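Local structure of peroxide stress sensing regulator (Streptococcus pyogenes, 4I7H) at residues Asp2-Gln7 with His97-Val102; Lys32-Tyr37 with Asp48-Asp53; Phe78-Lys83 with Tyr91-Gly96; Val103-Gly108 with Ile139-Cys144. The protein probably senses hydrogen peroxide through a bound metal and accordingly controls transcription of stress-defence genes, as a dimeric DNA-binding regulator of the FUR family. All blocks are in the same frame, centred on the assembly; numbering follows the deposited sequence.

Overall arrangement
The chain illustrates how a metal can tie distant parts of a sequence into a sensor. Contacts 2 and 3 belong to the winged-helix part of the fold, their centres 13 Å apart and joined where Ile35 packs on Phe94. Contact 1, whose centre lies 20 Å from that of contact 3, holds the nickel ion at the junction; the side chain of Phe78 in contact 3 lies about 6 Å from the metal, and His97 packs against that phenyl ring. Strand 98-104 then runs from contact 1 into contact 4, 16 Å away between centres, where zinc is bound beside the subunit interface. Contacts 2 and 4 lie 38 Å apart, centre to centre.

Contact 1: Asp2-Gln7 with His97-Val102; sequences DIHSHQ and HQHVNV. With NI (nickel (II) ion), chain F.
His4 NE2, His97 NE2 and His99 NE2 converge on one nickel ion, each 2.4 Å from the metal, and so build the histidine-rich site that FUR-family regulators place between the DNA-binding and dimerisation parts of the fold. In PerR proteins a site of this kind is probably where peroxide is sensed. His6 NE2 lies slightly farther from nickel, at 2.6 Å, while Asn15 and His19 of helix 12-22 add further ligands, so the metal pins the loop 2-7 to both a helix and a strand. His4 and His97 arrive from opposite directions, and the planes of their rings are turned 75° apart. In both, CG sits between the backbone N and the carbonyl carbon (chi1 55° and 61°), which sends each imidazole in toward the ion. His6 crosses His99 at about a right angle, its edge toward the His99 face in an offset edge-to-face pair, with His6 CD2 3.4 Å from His99 NE2. The second nitrogens of these two rings are also engaged, which probably helps fix their rotations: His6 ND1 is hydrogen-bonded to Glu18, and His99 ND1 donates to a water 2.7 Å away.

Contact 2: Lys32-Tyr37 with Asp48-Asp53; sequences KAIISY and DKIYRD
Lys49 opens the contact with its aliphatic chain, bringing CD to 3.3 Å from Tyr37 OH. The lysine chain bends at chi2 and again at chi4, so that methylenes rather than the ammonium group lie against the hydroxyl. One residue on, Ile50 supplies the apolar part of the interface: its CG1 rests 3.7 Å from Tyr37 CE1, while CG2 points to Ile34 CG1 at a looser 4.4 Å. Past Tyr51, which turns away to pack on Leu63 and Val66 of helix 63-75, Asp53 closes the sequence on the other flank of the tyrosine. Its CB comes to 3.6 Å from Tyr37 CE2, and Tyr37 OH donates a 2.7 Å hydrogen bond to Asp53 OD2. The hydroxyl approaches from above the carboxylate plane, 37° out of it. Tyr37 spans the gap because its CG stands anti to the backbone N (chi1 178°), carrying the ring between the axes of segments 32-37 and 48-53, 11.0 Å apart at closest approach; Ile50 meets the ring, while Lys49 and Asp53, one turn apart, meet the hydroxyl. The two segments run at 117° to each other, N to C, and join helices 29-39 and 47-54 in the helical core of a winged-helix DNA-binding fold.

Contact 3: Phe78-Lys83 with Tyr91-Gly96; sequences FVSELK and YYDFMG
Phe78 O lies over one face of the Phe94 ring, 3.3 Å above its plane and offset toward the rim, and the same oxygen accepts a hydrogen bond from Met95 N (2.9 Å). Phe94 offers that face because its CG extends anti to the backbone N (chi1 -176°), which also brings its CD2 to 4.0 Å from Val79 CG1. Met95 instead folds back, bent at chi2 and chi3, so that its SD reaches 3.6 Å from Phe78 C and its CE comes up to Val79 O. Strands 79-82 and 91-94 form the antiparallel hairpin that serves as the wing of a winged-helix fold, zipped by reciprocal backbone bonds at the Ser80-Asp93 and Leu82-Tyr91 pairs. Val79, Glu81, Tyr92 and Phe94 share one face. There Glu81 runs beside Tyr92, pointing the same way, with Glu81 CG 3.7 Å from Tyr92 CE1. A water links Tyr92 OH to Glu81 OE1, which also forms a salt bridge with Lys71. On the reverse face Ser80 OG sits 3.2 Å from Asp93 CB, while Asp93 OD1 forms a salt bridge with Lys123.

Contact 4: Val103-Gly108 with Ile139-Cys144; sequences VCEICG and IAYGIC. With ZN (zinc ion), chain E.
A four-cysteine zinc site ends this pair of parallel strands: Cys104, Cys107 and Cys144 bind zinc through SG at 2.5 Å each, with Cys147 the fourth. Cys104 SG stands anti to the backbone N (chi1 -175°), beside the carbonyl carbon, which goes with its place between zinc and Cys144 N, its donor at 3.3 Å in a nearly straight bond (171°). Ile106 N and Cys107 N donate too, probably tempering the charge on the sulfur. Along the strands, away from the zinc, pairing runs through Gly142, whose N donates to Val103 O at 2.8 Å and whose O accepts from Glu105 N. Glu105 CG lies 3.8 Å from Tyr141 CB; OE1 forms a salt bridge with Arg135 and OE2 a hydrogen bond with Thr134, both of the second subunit. Tyr141 to Ile143 pair antiparallel with a strand of that subunit, so the sheet continues across the dimer; the four-cysteine site at its end is probably structural, as in many FUR-family dimerisation domains.

Contact 1: Asp2-Gln7 with His97-Val102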
loop_
_atom_site.group_PDB
_atom_site.type_symbol
_atom_site.label_atom_id
_atom_site.label_comp_id
_atom_site.label_asym_id
_atom_site.label_seq_id
_atom_site.Cartn_x
_atom_site.Cartn_y
_atom_site.Cartn_z
ATOM N N ASP B 2 -7.069 11.411 -10.958
ATOM C CA ASP B 2 -8.382 11.080 -11.523
ATOM C C ASP B 2 -8.497 9.627 -12.013
ATOM O O ASP B 2 -7.705 9.169 -12.838
ATOM C CB ASP B 2 -8.764 12.068 -12.636
ATOM C CG ASP B 2 -9.490 13.297 -12.101
ATOM O OD1 ASP B 2 -10.238 13.160 -11.108
ATOM O OD2 ASP B 2 -9.316 14.398 -12.671
ATOM N N ILE B 3 -9.507 8.919 -11.510
ATOM C CA ILE B 3 -9.681 7.488 -11.773
ATOM C C ILE B 3 -9.896 7.153 -13.253
ATOM O O ILE B 3 -10.772 7.730 -13.905
ATOM C CB ILE B 3 -10.850 6.909 -10.930
ATOM C CG1 ILE B 3 -10.554 7.074 -9.436
ATOM C CG2 ILE B 3 -11.100 5.444 -11.271
ATOM C CD1 ILE B 3 -11.654 6.563 -8.520
ATOM N N HIS B 4 -9.112 6.198 -13.756
ATOM C CA HIS B 4 -9.148 5.794 -15.162
ATOM C C HIS B 4 -8.507 4.421 -15.323
ATOM O O HIS B 4 -7.860 3.913 -14.390
ATOM C CB HIS B 4 -8.339 6.780 -15.993
ATOM C CG HIS B 4 -6.936 6.941 -15.499
ATOM N ND1 HIS B 4 -6.625 7.743 -14.424
ATOM C CD2 HIS B 4 -5.771 6.369 -15.890
ATOM C CE1 HIS B 4 -5.328 7.684 -14.188
ATOM N NE2 HIS B 4 -4.789 6.861 -15.067
ATOM N N SER B 5 -8.668 3.832 -16.504
ATOM C CA SER B 5 -8.086 2.526 -16.804
ATOM C C SER B 5 -7.403 2.519 -18.171
ATOM O O SER B 5 -7.810 3.240 -19.090
ATOM C CB SER B 5 -9.172 1.440 -16.765
ATOM O OG SER B 5 -8.672 0.182 -17.195
ATOM N N HIS B 6 -6.361 1.701 -18.298
ATOM C CA HIS B 6 -5.726 1.453 -19.580
ATOM C C HIS B 6 -6.081 0.064 -20.067
ATOM O O HIS B 6 -5.454 -0.461 -20.996
ATOM C CB HIS B 6 -4.214 1.546 -19.443
ATOM C CG HIS B 6 -3.733 2.909 -19.081
ATOM N ND1 HIS B 6 -3.237 3.784 -20.019
ATOM C CD2 HIS B 6 -3.670 3.557 -17.890
ATOM C CE1 HIS B 6 -2.884 4.911 -19.429
ATOM N NE2 HIS B 6 -3.138 4.798 -18.136
ATOM N N GLN B 7 -7.106 -0.517 -19.446
ATOM C CA GLN B 7 -7.513 -1.909 -19.691
ATOM C C GLN B 7 -6.373 -2.931 -19.542
ATOM O O GLN B 7 -6.419 -4.004 -20.143
ATOM C CB GLN B 7 -8.263 -2.106 -21.039
ATOM C CG GLN B 7 -8.399 -0.888 -21.959
ATOM C CD GLN B 7 -9.237 0.219 -21.364
ATOM O OE1 GLN B 7 -10.114 -0.025 -20.531
ATOM N NE2 GLN B 7 -8.960 1.452 -21.777
ATOM N N HIS B 97 1.168 7.256 -10.360
ATOM C CA HIS B 97 0.407 6.064 -10.008
ATOM C C HIS B 97 0.773 4.907 -10.918
ATOM O O HIS B 97 1.551 5.056 -11.867
ATOM C CB HIS B 97 -1.090 6.353 -10.151
ATOM C CG HIS B 97 -1.489 6.727 -11.543
ATOM N ND1 HIS B 97 -1.484 8.033 -11.990
ATOM C CD2 HIS B 97 -1.868 5.970 -12.598
ATOM C CE1 HIS B 97 -1.866 8.069 -13.251
ATOM N NE2 HIS B 97 -2.105 6.832 -13.645
ATOM N N GLN B 98 0.211 3.741 -10.614
ATOM C CA GLN B 98 0.332 2.583 -11.479
ATOM C C GLN B 98 -1.043 1.917 -11.557
ATOM O O GLN B 98 -2.010 2.401 -10.957
ATOM C CB GLN B 98 1.387 1.599 -10.941
ATOM C CG GLN B 98 1.009 0.954 -9.590
ATOM C CD GLN B 98 1.920 -0.223 -9.193
ATOM O OE1 GLN B 98 2.703 -0.730 -10.000
ATOM N NE2 GLN B 98 1.793 -0.672 -7.946
ATOM N N HIS B 99 -1.128 0.815 -12.293
ATOM C CA HIS B 99 -2.387 0.085 -12.437
ATOM C C HIS B 99 -2.150 -1.371 -12.157
ATOM O O HIS B 99 -1.230 -1.966 -12.720
ATOM C CB HIS B 99 -2.957 0.273 -13.841
ATOM C CG HIS B 99 -3.430 1.664 -14.089
ATOM N ND1 HIS B 99 -4.700 2.073 -13.743
ATOM C CD2 HIS B 99 -2.794 2.760 -14.574
ATOM C CE1 HIS B 99 -4.846 3.349 -14.047
ATOM N NE2 HIS B 99 -3.706 3.789 -14.534
ATOM N N VAL B 100 -2.965 -1.931 -11.264
ATOM C CA VAL B 100 -2.780 -3.316 -10.850
ATOM C C VAL B 100 -4.057 -4.152 -10.979
ATOM O O VAL B 100 -5.179 -3.611 -10.977
ATOM C CB VAL B 100 -2.096 -3.417 -9.440
ATOM C CG1 VAL B 100 -1.859 -2.054 -8.834
ATOM C CG2 VAL B 100 -2.855 -4.336 -8.477
ATOM N N ASN B 101 -3.881 -5.460 -11.124
ATOM C CA ASN B 101 -5.014 -6.365 -11.323
ATOM C C ASN B 101 -5.637 -6.877 -10.031
ATOM O O ASN B 101 -4.936 -7.020 -9.025
ATOM C CB ASN B 101 -4.571 -7.540 -12.199
ATOM C CG ASN B 101 -4.380 -7.134 -13.647
ATOM O OD1 ASN B 101 -5.168 -6.348 -14.181
ATOM N ND2 ASN B 101 -3.347 -7.661 -14.289
ATOM N N VAL B 102 -6.954 -7.118 -10.054
ATOM C CA VAL B 102 -7.610 -7.959 -9.039
ATOM C C VAL B 102 -8.217 -9.159 -9.764
ATOM O O VAL B 102 -8.847 -8.991 -10.812
ATOM C CB VAL B 102 -8.814 -7.297 -8.354
ATOM C CG1 VAL B 102 -9.009 -7.867 -6.935
ATOM C CG2 VAL B 102 -8.709 -5.807 -8.357
HETATM NI NI NI F . -2.765 5.648 -15.678
HETATM O O HOH W 1 -7.079 0.982 -13.292
#

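Contact 2: Lys32-Tyr37 with Asp48-Asp53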
loop_
_atom_site.group_PDB
_atom_site.type_symbol
_atom_site.label_atom_id
_atom_site.label_comp_id
_atom_site.label_asym_id
_atom_site.label_seq_id
_atom_site.Cartn_x
_atom_site.Cartn_y
_atom_site.Cartn_z
ATOM N N LYS B 32 13.112 9.359 -20.249
ATOM C CA LYS B 32 12.958 7.988 -19.737
ATOM C C LYS B 32 13.950 7.684 -18.614
ATOM O O LYS B 32 13.571 7.104 -17.589
ATOM C CB LYS B 32 13.130 6.957 -20.859
ATOM C CG LYS B 32 12.047 6.980 -21.930
ATOM C CD LYS B 32 12.406 6.029 -23.064
ATOM C CE LYS B 32 11.415 6.161 -24.215
ATOM N NZ LYS B 32 11.884 5.448 -25.440
ATOM N N ALA B 33 15.216 8.072 -18.801
ATOM C CA ALA B 33 16.238 7.787 -17.792
ATOM C C ALA B 33 15.964 8.488 -16.458
ATOM O O ALA B 33 16.178 7.914 -15.385
ATOM C CB ALA B 33 17.621 8.152 -18.302
ATOM N N ILE B 34 15.506 9.733 -16.525
ATOM C CA ILE B 34 15.173 10.484 -15.324
ATOM C C ILE B 34 13.954 9.838 -14.638
ATOM O O ILE B 34 13.950 9.639 -13.424
ATOM C CB ILE B 34 14.893 11.961 -15.653
ATOM C CG1 ILE B 34 16.211 12.646 -16.083
ATOM C CG2 ILE B 34 14.241 12.690 -14.452
ATOM C CD1 ILE B 34 16.001 14.037 -16.694
ATOM N N ILE B 35 12.936 9.496 -15.413
ATOM C CA ILE B 35 11.763 8.819 -14.844
ATOM C C ILE B 35 12.166 7.531 -14.129
ATOM O O ILE B 35 11.780 7.300 -12.986
ATOM C CB ILE B 35 10.729 8.487 -15.915
ATOM C CG1 ILE B 35 10.056 9.774 -16.395
ATOM C CG2 ILE B 35 9.687 7.520 -15.361
ATOM C CD1 ILE B 35 9.290 9.614 -17.693
ATOM N N SER B 36 12.951 6.705 -14.808
ATOM C CA SER B 36 13.367 5.434 -14.252
ATOM C C SER B 36 14.197 5.644 -12.983
ATOM O O SER B 36 14.026 4.919 -11.996
ATOM C CB SER B 36 14.125 4.629 -15.308
ATOM O OG SER B 36 14.614 3.422 -14.760
ATOM N N TYR B 37 15.069 6.651 -12.999
ATOM C CA TYR B 37 15.900 6.954 -11.840
ATOM C C TYR B 37 15.047 7.360 -10.644
ATOM O O TYR B 37 15.277 6.912 -9.523
ATOM C CB TYR B 37 16.895 8.073 -12.171
ATOM C CG TYR B 37 17.760 8.477 -11.004
ATOM C CD1 TYR B 37 17.333 9.446 -10.102
ATOM C CD2 TYR B 37 19.004 7.883 -10.790
ATOM C CE1 TYR B 37 18.116 9.819 -9.020
ATOM C CE2 TYR B 37 19.802 8.256 -9.708
ATOM C CZ TYR B 37 19.343 9.223 -8.827
ATOM O OH TYR B 37 20.108 9.614 -7.751
ATOM N N ASP B 48 20.440 18.157 -8.397
ATOM C CA ASP B 48 21.880 17.964 -8.553
ATOM C C ASP B 48 22.247 16.496 -8.412
ATOM O O ASP B 48 23.110 15.986 -9.133
ATOM C CB ASP B 48 22.670 18.792 -7.540
ATOM C CG ASP B 48 24.170 18.571 -7.654
ATOM O OD1 ASP B 48 24.768 19.075 -8.626
ATOM O OD2 ASP B 48 24.748 17.886 -6.784
ATOM N N LYS B 49 21.581 15.822 -7.480
ATOM C CA LYS B 49 21.784 14.395 -7.271
ATOM C C LYS B 49 21.433 13.623 -8.540
ATOM O O LYS B 49 22.222 12.811 -9.018
ATOM C CB LYS B 49 20.904 13.920 -6.115
ATOM C CG LYS B 49 21.545 12.895 -5.218
ATOM C CD LYS B 49 21.937 11.644 -5.970
ATOM C CE LYS B 49 21.963 10.434 -5.049
ATOM N NZ LYS B 49 23.094 10.455 -4.082
ATOM N N ILE B 50 20.233 13.866 -9.059
ATOM C CA ILE B 50 19.799 13.239 -10.296
ATOM C C ILE B 50 20.821 13.505 -11.405
ATOM O O ILE B 50 21.285 12.587 -12.100
ATOM C CB ILE B 50 18.439 13.798 -10.742
ATOM C CG1 ILE B 50 17.327 13.387 -9.753
ATOM C CG2 ILE B 50 18.108 13.316 -12.147
ATOM C CD1 ILE B 50 16.076 14.240 -9.891
ATOM N N TYR B 51 21.170 14.775 -11.564
ATOM C CA TYR B 51 22.129 15.182 -12.583
ATOM C C TYR B 51 23.459 14.437 -12.428
ATOM O O TYR B 51 23.963 13.847 -13.388
ATOM C CB TYR B 51 22.341 16.700 -12.507
ATOM C CG TYR B 51 23.458 17.223 -13.386
ATOM C CD1 TYR B 51 24.622 17.734 -12.826
ATOM C CD2 TYR B 51 23.345 17.210 -14.774
ATOM C CE1 TYR B 51 25.654 18.217 -13.620
ATOM C CE2 TYR B 51 24.388 17.702 -15.592
ATOM C CZ TYR B 51 25.535 18.201 -15.001
ATOM O OH TYR B 51 26.571 18.696 -15.782
ATOM N N ARG B 52 24.009 14.442 -11.220
ATOM C CA ARG B 52 25.319 13.832 -10.996
ATOM C C ARG B 52 25.317 12.338 -11.278
ATOM O O ARG B 52 26.287 11.796 -11.814
ATOM C CB ARG B 52 25.829 14.127 -9.579
ATOM C CG ARG B 52 26.404 15.536 -9.429
ATOM C CD ARG B 52 27.036 15.770 -8.064
ATOM N NE ARG B 52 26.034 15.966 -7.019
ATOM C CZ ARG B 52 25.665 15.026 -6.155
ATOM N NH1 ARG B 52 26.229 13.822 -6.200
ATOM N NH2 ARG B 52 24.739 15.291 -5.237
ATOM N N ASP B 53 24.211 11.677 -10.946
ATOM C CA ASP B 53 24.102 10.237 -11.162
ATOM C C ASP B 53 23.852 9.837 -12.617
ATOM O O ASP B 53 24.161 8.714 -13.004
ATOM C CB ASP B 53 23.028 9.641 -10.244
ATOM C CG ASP B 53 23.471 9.595 -8.790
ATOM O OD1 ASP B 53 24.589 10.082 -8.517
ATOM O OD2 ASP B 53 22.712 9.086 -7.924
#

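Contact 3: Phe78-Lys83 with Tyr91-Gly96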
loop_
_atom_site.group_PDB
_atom_site.type_symbol
_atom_site.label_atom_id
_atom_site.label_comp_id
_atom_site.label_asym_id
_atom_site.label_seq_id
_atom_site.Cartn_x
_atom_site.Cartn_y
_atom_site.Cartn_z
ATOM N N PHE B 78 3.355 13.784 -12.148
ATOM C CA PHE B 78 4.048 12.530 -11.858
ATOM C C PHE B 78 5.182 12.678 -10.862
ATOM O O PHE B 78 5.711 11.688 -10.363
ATOM C CB PHE B 78 4.542 11.855 -13.139
ATOM C CG PHE B 78 3.433 11.381 -14.026
ATOM C CD1 PHE B 78 2.856 10.142 -13.827
ATOM C CD2 PHE B 78 2.955 12.184 -15.044
ATOM C CE1 PHE B 78 1.827 9.704 -14.620
ATOM C CE2 PHE B 78 1.909 11.751 -15.860
ATOM C CZ PHE B 78 1.346 10.502 -15.641
ATOM N N VAL B 79 5.588 13.911 -10.594
ATOM C CA VAL B 79 6.492 14.156 -9.469
ATOM C C VAL B 79 6.072 15.389 -8.684
ATOM O O VAL B 79 5.344 16.253 -9.184
ATOM C CB VAL B 79 8.024 14.156 -9.855
ATOM C CG1 VAL B 79 8.245 13.616 -11.245
ATOM C CG2 VAL B 79 8.670 15.521 -9.671
ATOM N N SER B 80 6.511 15.446 -7.439
ATOM C CA SER B 80 6.142 16.537 -6.558
ATOM C C SER B 80 7.397 17.236 -6.095
ATOM O O SER B 80 8.445 16.594 -5.911
ATOM C CB SER B 80 5.424 15.979 -5.330
ATOM O OG SER B 80 6.267 15.042 -4.676
ATOM N N GLU B 81 7.301 18.549 -5.924
ATOM C CA GLU B 81 8.428 19.333 -5.431
ATOM C C GLU B 81 8.197 19.564 -3.949
ATOM O O GLU B 81 7.065 19.795 -3.512
ATOM C CB GLU B 81 8.497 20.695 -6.135
ATOM C CG GLU B 81 8.541 20.626 -7.643
ATOM C CD GLU B 81 8.217 21.962 -8.307
ATOM O OE1 GLU B 81 8.841 22.280 -9.352
ATOM O OE2 GLU B 81 7.327 22.686 -7.796
ATOM N N LEU B 82 9.258 19.514 -3.167
ATOM C CA LEU B 82 9.111 19.843 -1.769
ATOM C C LEU B 82 10.403 20.446 -1.248
ATOM O O LEU B 82 11.491 20.180 -1.785
ATOM C CB LEU B 82 8.739 18.597 -0.959
ATOM C CG LEU B 82 9.831 17.533 -0.842
ATOM C CD1 LEU B 82 10.497 17.587 0.537
ATOM C CD2 LEU B 82 9.280 16.146 -1.133
ATOM N N LYS B 83 10.271 21.271 -0.215
ATOM C CA LYS B 83 11.421 21.761 0.521
ATOM C C LYS B 83 11.300 21.301 1.959
ATOM O O LYS B 83 10.168 21.091 2.464
ATOM C CB LYS B 83 11.465 23.278 0.496
ATOM C CG LYS B 83 11.918 23.829 -0.830
ATOM C CD LYS B 83 11.837 25.320 -0.810
ATOM C CE LYS B 83 12.026 25.857 -2.196
ATOM N NZ LYS B 83 12.138 27.331 -2.149
ATOM N N TYR B 91 13.599 19.218 -3.415
ATOM C CA TYR B 91 13.710 17.766 -3.467
ATOM C C TYR B 91 12.508 17.263 -4.255
ATOM O O TYR B 91 11.405 17.828 -4.158
ATOM C CB TYR B 91 13.778 17.175 -2.049
ATOM C CG TYR B 91 15.017 17.637 -1.302
ATOM C CD1 TYR B 91 16.258 17.061 -1.561
ATOM C CD2 TYR B 91 14.955 18.675 -0.376
ATOM C CE1 TYR B 91 17.409 17.489 -0.896
ATOM C CE2 TYR B 91 16.096 19.114 0.288
ATOM C CZ TYR B 91 17.318 18.514 0.021
ATOM O OH TYR B 91 18.443 18.944 0.680
ATOM N N TYR B 92 12.737 16.223 -5.050
ATOM C CA TYR B 92 11.757 15.765 -6.016
ATOM C C TYR B 92 11.348 14.339 -5.671
ATOM O O TYR B 92 12.171 13.519 -5.262
ATOM C CB TYR B 92 12.324 15.873 -7.440
ATOM C CG TYR B 92 12.613 17.311 -7.812
ATOM C CD1 TYR B 92 11.634 18.096 -8.394
ATOM C CD2 TYR B 92 13.842 17.895 -7.527
ATOM C CE1 TYR B 92 11.877 19.431 -8.717
ATOM C CE2 TYR B 92 14.102 19.231 -7.851
ATOM C CZ TYR B 92 13.115 19.987 -8.436
ATOM O OH TYR B 92 13.360 21.306 -8.755
ATOM N N ASP B 93 10.068 14.055 -5.818
ATOM C CA ASP B 93 9.544 12.759 -5.400
ATOM C C ASP B 93 8.714 12.217 -6.533
ATOM O O ASP B 93 7.757 12.862 -6.956
ATOM C CB ASP B 93 8.675 12.942 -4.158
ATOM C CG ASP B 93 7.824 11.714 -3.837
ATOM O OD1 ASP B 93 8.372 10.576 -3.858
ATOM O OD2 ASP B 93 6.604 11.900 -3.562
ATOM N N PHE B 94 9.082 11.060 -7.066
ATOM C CA PHE B 94 8.246 10.516 -8.116
ATOM C C PHE B 94 7.009 9.912 -7.467
ATOM O O PHE B 94 7.104 8.962 -6.686
ATOM C CB PHE B 94 8.958 9.481 -8.978
ATOM C CG PHE B 94 8.118 9.004 -10.121
ATOM C CD1 PHE B 94 7.253 7.926 -9.963
ATOM C CD2 PHE B 94 8.151 9.662 -11.338
ATOM C CE1 PHE B 94 6.451 7.507 -10.997
ATOM C CE2 PHE B 94 7.345 9.239 -12.396
ATOM C CZ PHE B 94 6.496 8.152 -12.215
ATOM N N MET B 95 5.844 10.462 -7.772
ATOM C CA MET B 95 4.642 9.967 -7.113
ATOM C C MET B 95 3.581 9.492 -8.093
ATOM O O MET B 95 2.416 9.364 -7.740
ATOM C CB MET B 95 4.102 10.999 -6.115
ATOM C CG MET B 95 4.185 12.437 -6.579
ATOM S SD MET B 95 3.095 12.734 -7.958
ATOM C CE MET B 95 2.499 14.390 -7.584
ATOM N N GLY B 96 4.001 9.208 -9.321
ATOM C CA GLY B 96 3.093 8.724 -10.344
ATOM C C GLY B 96 2.429 7.404 -9.970
ATOM O O GLY B 96 3.042 6.521 -9.374
HETATM O O HOH W 2 11.230 22.608 -10.125
#

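Contact 4: Val103-Gly108 with Ile139-Cys144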
loop_
_atom_site.group_PDB
_atom_site.type_symbol
_atom_site.label_atom_id
_atom_site.label_comp_id
_atom_site.label_asym_id
_atom_site.label_seq_id
_atom_site.Cartn_x
_atom_site.Cartn_y
_atom_site.Cartn_z
ATOM N N VAL B 103 -8.051 -10.353 -9.205
ATOM C CA VAL B 103 -8.605 -11.542 -9.813
ATOM C C VAL B 103 -9.734 -12.096 -8.935
ATOM O O VAL B 103 -9.603 -12.140 -7.700
ATOM C CB VAL B 103 -7.525 -12.613 -10.014
ATOM C CG1 VAL B 103 -8.099 -13.823 -10.789
ATOM C CG2 VAL B 103 -6.322 -12.007 -10.763
ATOM N N CYS B 104 -10.846 -12.497 -9.553
ATOM C CA CYS B 104 -11.898 -13.184 -8.795
ATOM C C CYS B 104 -11.481 -14.618 -8.462
ATOM O O CYS B 104 -11.222 -15.425 -9.353
ATOM C CB CYS B 104 -13.241 -13.207 -9.545
ATOM S SG CYS B 104 -14.499 -13.942 -8.465
ATOM N N GLU B 105 -11.407 -14.936 -7.177
ATOM C CA GLU B 105 -11.020 -16.283 -6.750
ATOM C C GLU B 105 -12.066 -17.355 -7.113
ATOM O O GLU B 105 -11.834 -18.554 -6.908
ATOM C CB GLU B 105 -10.758 -16.300 -5.246
ATOM C CG GLU B 105 -9.699 -15.304 -4.801
ATOM C CD GLU B 105 -8.930 -15.780 -3.578
ATOM O OE1 GLU B 105 -7.929 -16.517 -3.745
ATOM O OE2 GLU B 105 -9.327 -15.424 -2.453
ATOM N N ILE B 106 -13.206 -16.926 -7.654
ATOM C CA ILE B 106 -14.288 -17.854 -8.027
ATOM C C ILE B 106 -14.427 -18.066 -9.537
ATOM O O ILE B 106 -14.350 -19.194 -10.019
ATOM C CB ILE B 106 -15.637 -17.383 -7.470
ATOM C CG1 ILE B 106 -15.625 -17.440 -5.944
ATOM C CG2 ILE B 106 -16.780 -18.238 -8.023
ATOM C CD1 ILE B 106 -16.850 -16.846 -5.305
ATOM N N CYS B 107 -14.639 -16.983 -10.277
ATOM C CA CYS B 107 -14.804 -17.072 -11.730
ATOM C C CYS B 107 -13.552 -16.677 -12.529
ATOM O O CYS B 107 -13.567 -16.716 -13.766
ATOM C CB CYS B 107 -15.994 -16.232 -12.191
ATOM S SG CYS B 107 -15.672 -14.458 -12.427
ATOM N N GLY B 108 -12.488 -16.265 -11.835
ATOM C CA GLY B 108 -11.239 -15.923 -12.505
ATOM C C GLY B 108 -11.272 -14.668 -13.362
ATOM O O GLY B 108 -10.303 -14.377 -14.081
ATOM N N ILE B 139 -0.544 -8.210 -7.001
ATOM C CA ILE B 139 -1.823 -8.551 -7.623
ATOM C C ILE B 139 -2.797 -8.792 -6.474
ATOM O O ILE B 139 -2.425 -9.354 -5.448
ATOM C CB ILE B 139 -1.718 -9.825 -8.495
ATOM C CG1 ILE B 139 -3.029 -10.097 -9.234
ATOM C CG2 ILE B 139 -1.308 -11.041 -7.651
ATOM C CD1 ILE B 139 -2.836 -10.985 -10.463
ATOM N N ALA B 140 -4.033 -8.342 -6.630
ATOM C CA ALA B 140 -5.014 -8.523 -5.585
ATOM C C ALA B 140 -5.958 -9.674 -5.948
ATOM O O ALA B 140 -6.181 -9.974 -7.130
ATOM C CB ALA B 140 -5.784 -7.246 -5.362
ATOM N N TYR B 141 -6.493 -10.325 -4.925
ATOM C CA TYR B 141 -7.478 -11.375 -5.128
ATOM C C TYR B 141 -8.753 -10.992 -4.407
ATOM O O TYR B 141 -8.710 -10.436 -3.295
ATOM C CB TYR B 141 -6.970 -12.724 -4.629
ATOM C CG TYR B 141 -5.855 -13.268 -5.470
ATOM C CD1 TYR B 141 -4.530 -13.029 -5.133
ATOM C CD2 TYR B 141 -6.122 -13.992 -6.629
ATOM C CE1 TYR B 141 -3.497 -13.511 -5.916
ATOM C CE2 TYR B 141 -5.101 -14.482 -7.414
ATOM C CZ TYR B 141 -3.789 -14.240 -7.052
ATOM O OH TYR B 141 -2.768 -14.729 -7.831
ATOM N N GLY B 142 -9.889 -11.292 -5.035
ATOM C CA GLY B 142 -11.158 -11.019 -4.401
ATOM C C GLY B 142 -12.341 -11.751 -5.012
ATOM O O GLY B 142 -12.179 -12.777 -5.680
ATOM N N ILE B 143 -13.535 -11.210 -4.778
ATOM C CA ILE B 143 -14.764 -11.782 -5.321
ATOM C C ILE B 143 -15.438 -10.714 -6.157
ATOM O O ILE B 143 -15.799 -9.656 -5.630
ATOM C CB ILE B 143 -15.744 -12.187 -4.197
ATOM C CG1 ILE B 143 -15.010 -12.894 -3.048
ATOM C CG2 ILE B 143 -16.870 -13.031 -4.764
ATOM C CD1 ILE B 143 -14.484 -14.271 -3.387
ATOM N N CYS B 144 -15.596 -10.955 -7.455
ATOM C CA CYS B 144 -16.124 -9.916 -8.313
ATOM C C CYS B 144 -17.598 -9.669 -7.956
ATOM O O CYS B 144 -18.246 -10.538 -7.350
ATOM C CB CYS B 144 -15.957 -10.285 -9.790
ATOM S SG CYS B 144 -17.231 -11.402 -10.390
HETATM ZN ZN ZN E . -16.312 -13.679 -10.140
#